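Local coordinates for protein ADP-ribosylating toxin CARDS (Mycoplasma pneumoniae, PDB 4TLV) that transfers ADP-ribosyl groups from NAD(+) to multiple target proteins, causes vacuolization of mammalian cells and disrupts respiratory epithelium, at residues A331-S336 against L352-V357; T439-V444 against F474-T479. All blocks are in the same frame, centred on the assembly; numbering follows the deposited sequence.

Contact 1. Residues A331-S336 against L352-V357; sequences AQISLS and LSVSAV
Ser334 and Ser336 both reach for the hydroxyl of Ser355 where the beta hairpin of strands 335-340 and 348-354 opens, in the D2 beta-trefoil domain of the toxin. Ser355 OG is hydrogen-bonded to Ser334 OG at 2.8 Å and to Ser336 OG at 2.7 Å, which makes a buried chain of three hydroxyls. Two different torsions bring the outer serines to it: Ser334 has its OG opposite the backbone N (chi1 171°), whereas in Ser336 the oxygen is rotated to lie beside the N (chi1 -70°). Cys324, on strand 323-325, touches Ser336 and Ser355 from outside the hairpin.

The backbone pairs Ser336 with Ser353 as an antiparallel hydrogen-bonded pair, Ser336 N to Ser353 O at 2.9 Å and Ser353 N to Ser336 O at 3.0 Å. Next to it, Leu335 and Val354 form a non-hydrogen-bonded pair whose side chains diverge. Leu335 crosses Leu352 at about a right angle, CD1 against CD1 at 4.0 Å, while its other methyl, CD2, lies against the peptide carbonyl of Ser353. Ile333 also meets its partner nearly at right angles: its CD1 touches Val354 CG2 at 3.9 Å. Ser353 OG is hydrogen-bonded instead to Thr338 OG1, further along strand 335-340.

Past the regular pairing Ser355 N still gives Ser334 O a nearly straight hydrogen bond (176°), from above the carbonyl plane.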
ATOM      1  N   ALA A 331       3.634 -21.190   7.452  1.00 18.18           N
ATOM      2  CA  ALA A 331       2.232 -20.988   7.118  1.00 18.99           C
ATOM      3  C   ALA A 331       2.049 -19.914   6.034  1.00 18.39           C
ATOM      4  O   ALA A 331       0.974 -19.333   5.901  1.00 17.26           O
ATOM      5  CB  ALA A 331       1.422 -20.645   8.373  1.00 17.91           C
ATOM      6  N   GLN A 332       3.117 -19.661   5.279  1.00 16.84           N
ATOM      7  CA  GLN A 332       3.075 -18.824   4.086  1.00 15.78           C
ATOM      8  C   GLN A 332       2.810 -17.335   4.340  1.00 16.80           C
ATOM      9  O   GLN A 332       2.334 -16.634   3.461  1.00 15.86           O
ATOM     10  CB  GLN A 332       2.076 -19.377   3.067  1.00 15.60           C
ATOM     11  CG  GLN A 332       2.304 -20.839   2.713  1.00 16.39           C
ATOM     12  CD  GLN A 332       1.125 -21.432   1.969  1.00 17.53           C
ATOM     13  OE1 GLN A 332       0.020 -21.526   2.505  1.00 17.50           O
ATOM     14  NE2 GLN A 332       1.347 -21.802   0.713  1.00 17.41           N
ATOM     15  N   ILE A 333       3.135 -16.838   5.524  1.00 16.20           N
ATOM     16  CA  ILE A 333       3.025 -15.398   5.710  1.00 16.77           C
ATOM     17  C   ILE A 333       4.390 -14.710   5.723  1.00 14.28           C
ATOM     18  O   ILE A 333       5.423 -15.316   6.016  1.00 15.60           O
ATOM     19  CB  ILE A 333       2.181 -14.985   6.923  1.00 26.25           C
ATOM     20  CG1 ILE A 333       2.799 -15.517   8.201  1.00 21.38           C
ATOM     21  CG2 ILE A 333       0.692 -15.410   6.761  1.00 16.68           C
ATOM     22  CD1 ILE A 333       1.826 -15.543   9.344  1.00 27.42           C
ATOM     23  N   SER A 334       4.357 -13.442   5.353  1.00 14.01           N
ATOM     24  CA  SER A 334       5.525 -12.582   5.278  1.00 13.24           C
ATOM     25  C   SER A 334       5.534 -11.737   6.545  1.00 13.98           C
ATOM     26  O   SER A 334       4.472 -11.410   7.073  1.00 13.47           O
ATOM     27  CB  SER A 334       5.385 -11.674   4.050  1.00 13.24           C
ATOM     28  OG  SER A 334       6.389 -10.678   4.027  1.00 16.11           O
ATOM     29  N   LEU A 335       6.726 -11.420   7.049  1.00 10.70           N
ATOM     30  CA  LEU A 335       6.878 -10.593   8.245  1.00 12.32           C
ATOM     31  C   LEU A 335       7.660  -9.308   7.963  1.00 12.38           C
ATOM     32  O   LEU A 335       8.625  -9.326   7.200  1.00 13.82           O
ATOM     33  CB  LEU A 335       7.594 -11.388   9.337  1.00 14.01           C
ATOM     34  CG  LEU A 335       6.856 -12.649   9.814  1.00 17.79           C
ATOM     35  CD1 LEU A 335       7.836 -13.595  10.545  1.00 16.25           C
ATOM     36  CD2 LEU A 335       5.649 -12.283  10.692  1.00 14.64           C
ATOM     37  N   SER A 336       7.242  -8.212   8.600  1.00  9.11           N
ATOM     38  CA  SER A 336       7.812  -6.876   8.387  1.00 11.83           C
ATOM     39  C   SER A 336       8.172  -6.226   9.720  1.00 12.00           C
ATOM     40  O   SER A 336       7.523  -6.486  10.735  1.00 12.44           O
ATOM     41  CB  SER A 336       6.784  -5.973   7.682  1.00  9.64           C
ATOM     42  OG  SER A 336       6.583  -6.375   6.343  1.00 14.72           O
ATOM     43  N   LEU A 352       8.683  -7.839  14.846  1.00 12.75           N
ATOM     44  CA  LEU A 352       8.061  -8.292  13.603  1.00 15.13           C
ATOM     45  C   LEU A 352       6.551  -8.378  13.750  1.00 19.88           C
ATOM     46  O   LEU A 352       6.040  -8.620  14.845  1.00 16.56           O
ATOM     47  CB  LEU A 352       8.610  -9.662  13.180  1.00 14.87           C
ATOM     48  CG  LEU A 352      10.091  -9.760  12.804  1.00 16.86           C
ATOM     49  CD1 LEU A 352      10.409 -11.203  12.389  1.00 13.12           C
ATOM     50  CD2 LEU A 352      10.423  -8.787  11.678  1.00 15.62           C
ATOM     51  N   SER A 353       5.837  -8.152  12.651  1.00 14.81           N
ATOM     52  CA  SER A 353       4.443  -8.569  12.560  1.00 14.77           C
ATOM     53  C   SER A 353       4.087  -8.918  11.116  1.00 15.24           C
ATOM     54  O   SER A 353       4.879  -8.693  10.201  1.00 14.07           O
ATOM     55  CB  SER A 353       3.480  -7.526  13.140  1.00 18.16           C
ATOM     56  OG  SER A 353       3.438  -6.381  12.335  1.00 20.24           O
ATOM     57  N   VAL A 354       2.910  -9.496  10.918  1.00 14.76           N
ATOM     58  CA  VAL A 354       2.481  -9.922   9.586  1.00 13.16           C
ATOM     59  C   VAL A 354       2.473  -8.725   8.620  1.00 10.70           C
ATOM     60  O   VAL A 354       1.857  -7.695   8.904  1.00 11.36           O
ATOM     61  CB  VAL A 354       1.094 -10.588   9.645  1.00 15.22           C
ATOM     62  CG1 VAL A 354       0.531 -10.860   8.235  1.00 11.38           C
ATOM     63  CG2 VAL A 354       1.186 -11.896  10.417  1.00 16.37           C
ATOM     64  N   SER A 355       3.164  -8.865   7.489  1.00 12.14           N
ATOM     65  CA  SER A 355       3.245  -7.773   6.504  1.00 10.99           C
ATOM     66  C   SER A 355       1.860  -7.371   6.026  1.00 10.45           C
ATOM     67  O   SER A 355       1.093  -8.217   5.588  1.00 11.74           O
ATOM     68  CB  SER A 355       4.085  -8.208   5.286  1.00 11.05           C
ATOM     69  OG  SER A 355       5.345  -8.725   5.678  1.00 12.58           O
ATOM     70  N   ALA A 356       1.545  -6.079   6.084  1.00 11.21           N
ATOM     71  CA  ALA A 356       0.212  -5.596   5.733  1.00 12.26           C
ATOM     72  C   ALA A 356       0.374  -4.308   4.960  1.00 13.72           C
ATOM     73  O   ALA A 356       1.114  -3.424   5.388  1.00 11.84           O
ATOM     74  CB  ALA A 356      -0.595  -5.313   6.993  1.00 12.62           C
ATOM     75  N   VAL A 357      -0.338  -4.181   3.848  1.00 11.08           N
ATOM     76  CA  VAL A 357      -0.120  -3.036   2.970  1.00 10.27           C
ATOM     77  C   VAL A 357      -0.661  -1.739   3.547  1.00 13.53           C
ATOM     78  O   VAL A 357      -0.269  -0.662   3.109  1.00 11.73           O
ATOM     79  CB  VAL A 357      -0.698  -3.260   1.563  1.00 10.11           C
ATOM     80  CG1 VAL A 357       0.010  -4.426   0.883  1.00 11.32           C
ATOM     81  CG2 VAL A 357      -2.208  -3.494   1.628  1.00 12.56           C
TER

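Contact 2. Residues T439-V444 against F474-T479; sequences TFFVDV and FYDLKT
Phe441 presents the edge of its ring to the carboxylate of Asp476, with CD1 3.8 Å from OD1, and the two planes stand 83° apart. They face each other as a non-hydrogen-bonded pair between antiparallel strands 441-443 and 473-476 of the D3 beta-trefoil domain. The same OD1 accepts from Lys478 N, closing an Asx turn, and takes a hydrogen bond from a water that in turn accepts from Phe440 N at 2.8 Å. Thr479 OG1 donates to OD2, so both carboxylate oxygens are held and the group is fixed in its rotation.

On the face that carries Phe441 and Asp476, Phe474 lies against the first strand, its CD2 touching Phe441 CB at 4.1 Å and Asp443 CA at 3.8 Å. On the face of Val442 and Tyr475, these two residues sit opposite each other in a hydrogen-bonded pair. Val442 has CG1 anti to its N (chi1 -178°), which leaves CG2 to meet Leu477 CD1 at 3.6 Å. Tyr475 offers its CB to Val444 CG1 at 3.7 Å while its ring leads away from the first strand, with the hydroxyl bonded to Trp526 O. Beyond the strand end, Leu477 N closes the pairing on Phe440 O, and the Phe440 ring crosses the aliphatic part of Lys478, CD1 to CG at 3.6 Å.

Strand 441-443 is an outermost strand of its sheet, and strand 481-485 follows on the far side of 473-476; from there Phe483 meets the Phe441 ring edge-to-face and also contacts the ring of Phe474.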
ATOM      1  N   THR A 439       4.015  -9.834  -1.179  1.00 12.07           N
ATOM      2  CA  THR A 439       2.705 -10.196  -0.631  1.00 13.66           C
ATOM      3  C   THR A 439       1.813  -8.977  -0.509  1.00 14.20           C
ATOM      4  O   THR A 439       2.292  -7.841  -0.396  1.00 12.41           O
ATOM      5  CB  THR A 439       2.791 -10.899   0.741  1.00 11.25           C
ATOM      6  OG1 THR A 439       3.281  -9.984   1.737  1.00 12.50           O
ATOM      7  CG2 THR A 439       3.677 -12.174   0.648  1.00 11.61           C
ATOM      8  N   PHE A 440       0.507  -9.220  -0.537  1.00 11.14           N
ATOM      9  CA  PHE A 440      -0.461  -8.134  -0.636  1.00 11.46           C
ATOM     10  C   PHE A 440      -1.615  -8.331   0.345  1.00 10.65           C
ATOM     11  O   PHE A 440      -2.781  -8.386  -0.044  1.00 16.27           O
ATOM     12  CB  PHE A 440      -0.959  -8.065  -2.073  1.00 11.40           C
ATOM     13  CG  PHE A 440       0.154  -7.933  -3.073  1.00 12.41           C
ATOM     14  CD1 PHE A 440       0.778  -9.058  -3.593  1.00 13.33           C
ATOM     15  CD2 PHE A 440       0.594  -6.688  -3.473  1.00 11.01           C
ATOM     16  CE1 PHE A 440       1.809  -8.948  -4.508  1.00 17.13           C
ATOM     17  CE2 PHE A 440       1.638  -6.569  -4.391  1.00 14.11           C
ATOM     18  CZ  PHE A 440       2.248  -7.694  -4.896  1.00 13.42           C
ATOM     19  N   PHE A 441      -1.275  -8.445   1.624  1.00  9.43           N
ATOM     20  CA  PHE A 441      -2.271  -8.651   2.675  1.00 10.72           C
ATOM     21  C   PHE A 441      -2.763  -7.322   3.230  1.00 14.15           C
ATOM     22  O   PHE A 441      -1.956  -6.440   3.537  1.00 11.65           O
ATOM     23  CB  PHE A 441      -1.670  -9.445   3.843  1.00 10.50           C
ATOM     24  CG  PHE A 441      -0.984 -10.723   3.437  1.00 13.85           C
ATOM     25  CD1 PHE A 441      -1.420 -11.456   2.337  1.00 12.06           C
ATOM     26  CD2 PHE A 441       0.078 -11.209   4.192  1.00 10.88           C
ATOM     27  CE1 PHE A 441      -0.782 -12.649   1.977  1.00 15.34           C
ATOM     28  CE2 PHE A 441       0.712 -12.403   3.850  1.00 13.83           C
ATOM     29  CZ  PHE A 441       0.278 -13.119   2.742  1.00 16.07           C
ATOM     30  N   VAL A 442      -4.083  -7.180   3.360  1.00 11.74           N
ATOM     31  CA  VAL A 442      -4.679  -6.012   4.027  1.00  9.66           C
ATOM     32  C   VAL A 442      -5.157  -6.421   5.410  1.00 10.82           C
ATOM     33  O   VAL A 442      -5.808  -7.461   5.559  1.00 11.58           O
ATOM     34  CB  VAL A 442      -5.918  -5.454   3.267  1.00 11.87           C
ATOM     35  CG1 VAL A 442      -6.465  -4.208   3.985  1.00  9.51           C
ATOM     36  CG2 VAL A 442      -5.564  -5.130   1.827  1.00 12.88           C
ATOM     37  N   ASP A 443      -4.797  -5.641   6.423  1.00 11.89           N
ATOM     38  CA  ASP A 443      -5.326  -5.859   7.775  1.00 11.94           C
ATOM     39  C   ASP A 443      -6.757  -5.338   7.802  1.00 10.24           C
ATOM     40  O   ASP A 443      -6.983  -4.133   7.668  1.00 11.02           O
ATOM     41  CB  ASP A 443      -4.458  -5.131   8.808  1.00 12.81           C
ATOM     42  CG  ASP A 443      -4.869  -5.432  10.264  1.00 15.30           C
ATOM     43  OD1 ASP A 443      -5.971  -5.959  10.501  1.00 16.58           O
ATOM     44  OD2 ASP A 443      -4.073  -5.124  11.178  1.00 18.72           O
ATOM     45  N   VAL A 444      -7.729  -6.244   7.898  1.00 11.20           N
ATOM     46  CA  VAL A 444      -9.133  -5.833   7.846  1.00 10.88           C
ATOM     47  C   VAL A 444      -9.784  -5.850   9.232  1.00 12.75           C
ATOM     48  O   VAL A 444     -10.844  -5.255   9.432  1.00 12.60           O
ATOM     49  CB  VAL A 444      -9.956  -6.660   6.823  1.00 11.55           C
ATOM     50  CG1 VAL A 444      -9.511  -6.336   5.384  1.00 11.50           C
ATOM     51  CG2 VAL A 444      -9.835  -8.172   7.106  1.00 10.33           C
ATOM     52  N   PHE A 474      -6.921 -10.731   8.057  1.00 11.59           N
ATOM     53  CA  PHE A 474      -6.392 -10.146   6.835  1.00 13.18           C
ATOM     54  C   PHE A 474      -7.183 -10.543   5.615  1.00 12.29           C
ATOM     55  O   PHE A 474      -7.878 -11.557   5.602  1.00 12.45           O
ATOM     56  CB  PHE A 474      -4.957 -10.628   6.613  1.00 11.63           C
ATOM     57  CG  PHE A 474      -4.006 -10.224   7.698  1.00 13.93           C
ATOM     58  CD1 PHE A 474      -3.848 -11.023   8.822  1.00 13.72           C
ATOM     59  CD2 PHE A 474      -3.259  -9.058   7.592  1.00 12.76           C
ATOM     60  CE1 PHE A 474      -2.965 -10.678   9.820  1.00 12.81           C
ATOM     61  CE2 PHE A 474      -2.369  -8.705   8.599  1.00 13.25           C
ATOM     62  CZ  PHE A 474      -2.221  -9.532   9.715  1.00 12.39           C
ATOM     63  N   TYR A 475      -7.057  -9.728   4.573  1.00 11.97           N
ATOM     64  CA  TYR A 475      -7.628 -10.047   3.280  1.00 11.17           C
ATOM     65  C   TYR A 475      -6.489 -10.094   2.275  1.00 12.28           C
ATOM     66  O   TYR A 475      -5.720  -9.138   2.174  1.00 13.08           O
ATOM     67  CB  TYR A 475      -8.623  -8.955   2.919  1.00 13.24           C
ATOM     68  CG  TYR A 475      -9.408  -9.144   1.635  1.00 16.60           C
ATOM     69  CD1 TYR A 475     -10.461 -10.045   1.559  1.00 14.71           C
ATOM     70  CD2 TYR A 475      -9.149  -8.359   0.528  1.00 21.61           C
ATOM     71  CE1 TYR A 475     -11.215 -10.183   0.387  1.00 15.38           C
ATOM     72  CE2 TYR A 475      -9.896  -8.482  -0.638  1.00 23.63           C
ATOM     73  CZ  TYR A 475     -10.931  -9.396  -0.704  1.00 18.89           C
ATOM     74  OH  TYR A 475     -11.669  -9.490  -1.873  1.00 15.76           O
ATOM     75  N   ASP A 476      -6.351 -11.212   1.569  1.00 10.06           N
ATOM     76  CA  ASP A 476      -5.288 -11.350   0.571  1.00 10.33           C
ATOM     77  C   ASP A 476      -5.766 -10.803  -0.758  1.00 14.38           C
ATOM     78  O   ASP A 476      -6.617 -11.403  -1.404  1.00 13.49           O
ATOM     79  CB  ASP A 476      -4.879 -12.807   0.383  1.00 13.84           C
ATOM     80  CG  ASP A 476      -3.907 -12.976  -0.767  1.00 17.39           C
ATOM     81  OD1 ASP A 476      -3.139 -12.020  -1.050  1.00 14.94           O
ATOM     82  OD2 ASP A 476      -3.938 -14.038  -1.412  1.00 19.09           O
ATOM     83  N   LEU A 477      -5.218  -9.664  -1.174  1.00 12.98           N
ATOM     84  CA  LEU A 477      -5.665  -9.034  -2.419  1.00 13.70           C
ATOM     85  C   LEU A 477      -5.370  -9.868  -3.663  1.00 14.24           C
ATOM     86  O   LEU A 477      -5.994  -9.663  -4.700  1.00 16.55           O
ATOM     87  CB  LEU A 477      -5.027  -7.650  -2.564  1.00 12.35           C
ATOM     88  CG  LEU A 477      -5.528  -6.605  -1.566  1.00 15.33           C
ATOM     89  CD1 LEU A 477      -4.591  -5.385  -1.581  1.00 12.95           C
ATOM     90  CD2 LEU A 477      -6.996  -6.195  -1.854  1.00 12.95           C
ATOM     91  N   LYS A 478      -4.392 -10.773  -3.593  1.00 12.25           N
ATOM     92  CA  LYS A 478      -4.099 -11.597  -4.770  1.00 15.46           C
ATOM     93  C   LYS A 478      -5.233 -12.567  -5.090  1.00 16.23           C
ATOM     94  O   LYS A 478      -5.534 -12.811  -6.249  1.00 19.56           O
ATOM     95  CB  LYS A 478      -2.802 -12.402  -4.601  1.00 18.89           C
ATOM     96  CG  LYS A 478      -1.523 -11.596  -4.698  1.00 21.52           C
ATOM     97  CD  LYS A 478      -0.284 -12.497  -4.484  1.00 26.51           C
ATOM     98  CE  LYS A 478       0.138 -13.187  -5.764  1.00 27.35           C
ATOM     99  NZ  LYS A 478       1.417 -13.955  -5.586  1.00 30.66           N
ATOM    100  N   THR A 479      -5.840 -13.127  -4.053  1.00 12.81           N
ATOM    101  CA  THR A 479      -6.761 -14.250  -4.214  1.00 15.84           C
ATOM    102  C   THR A 479      -8.158 -14.007  -3.643  1.00 16.48           C
ATOM    103  O   THR A 479      -9.026 -14.848  -3.813  1.00 13.87           O
ATOM    104  CB  THR A 479      -6.221 -15.521  -3.534  1.00 17.01           C
ATOM    105  OG1 THR A 479      -6.102 -15.293  -2.125  1.00 13.45           O
ATOM    106  CG2 THR A 479      -4.846 -15.930  -4.112  1.00 18.31           C
TER
HETATM  107  O   HOH W   1      -0.398 -11.754  -1.276  1.00 13.65           O

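How the contacts relate
From the N terminus, contact 1 comes first: residues 352-357 return to 331-336 and close the hairpin of strands 335-340 and 348-354 within D2. The chain then runs through the rest of that domain before contact 2 opens at the D2-D3 boundary and closes a loop of 29 residues at 474-479 in D3. The two loops are in series, neither nested nor crossed, yet their centres lie only about 10 Å apart. They meet directly: Val357 N probably bonds to Phe441 O at 2.8 Å, Val354 CG1 packs on Phe474 CZ, and Ser334 touches Thr439. One trefoil domain is thereby joined to the next.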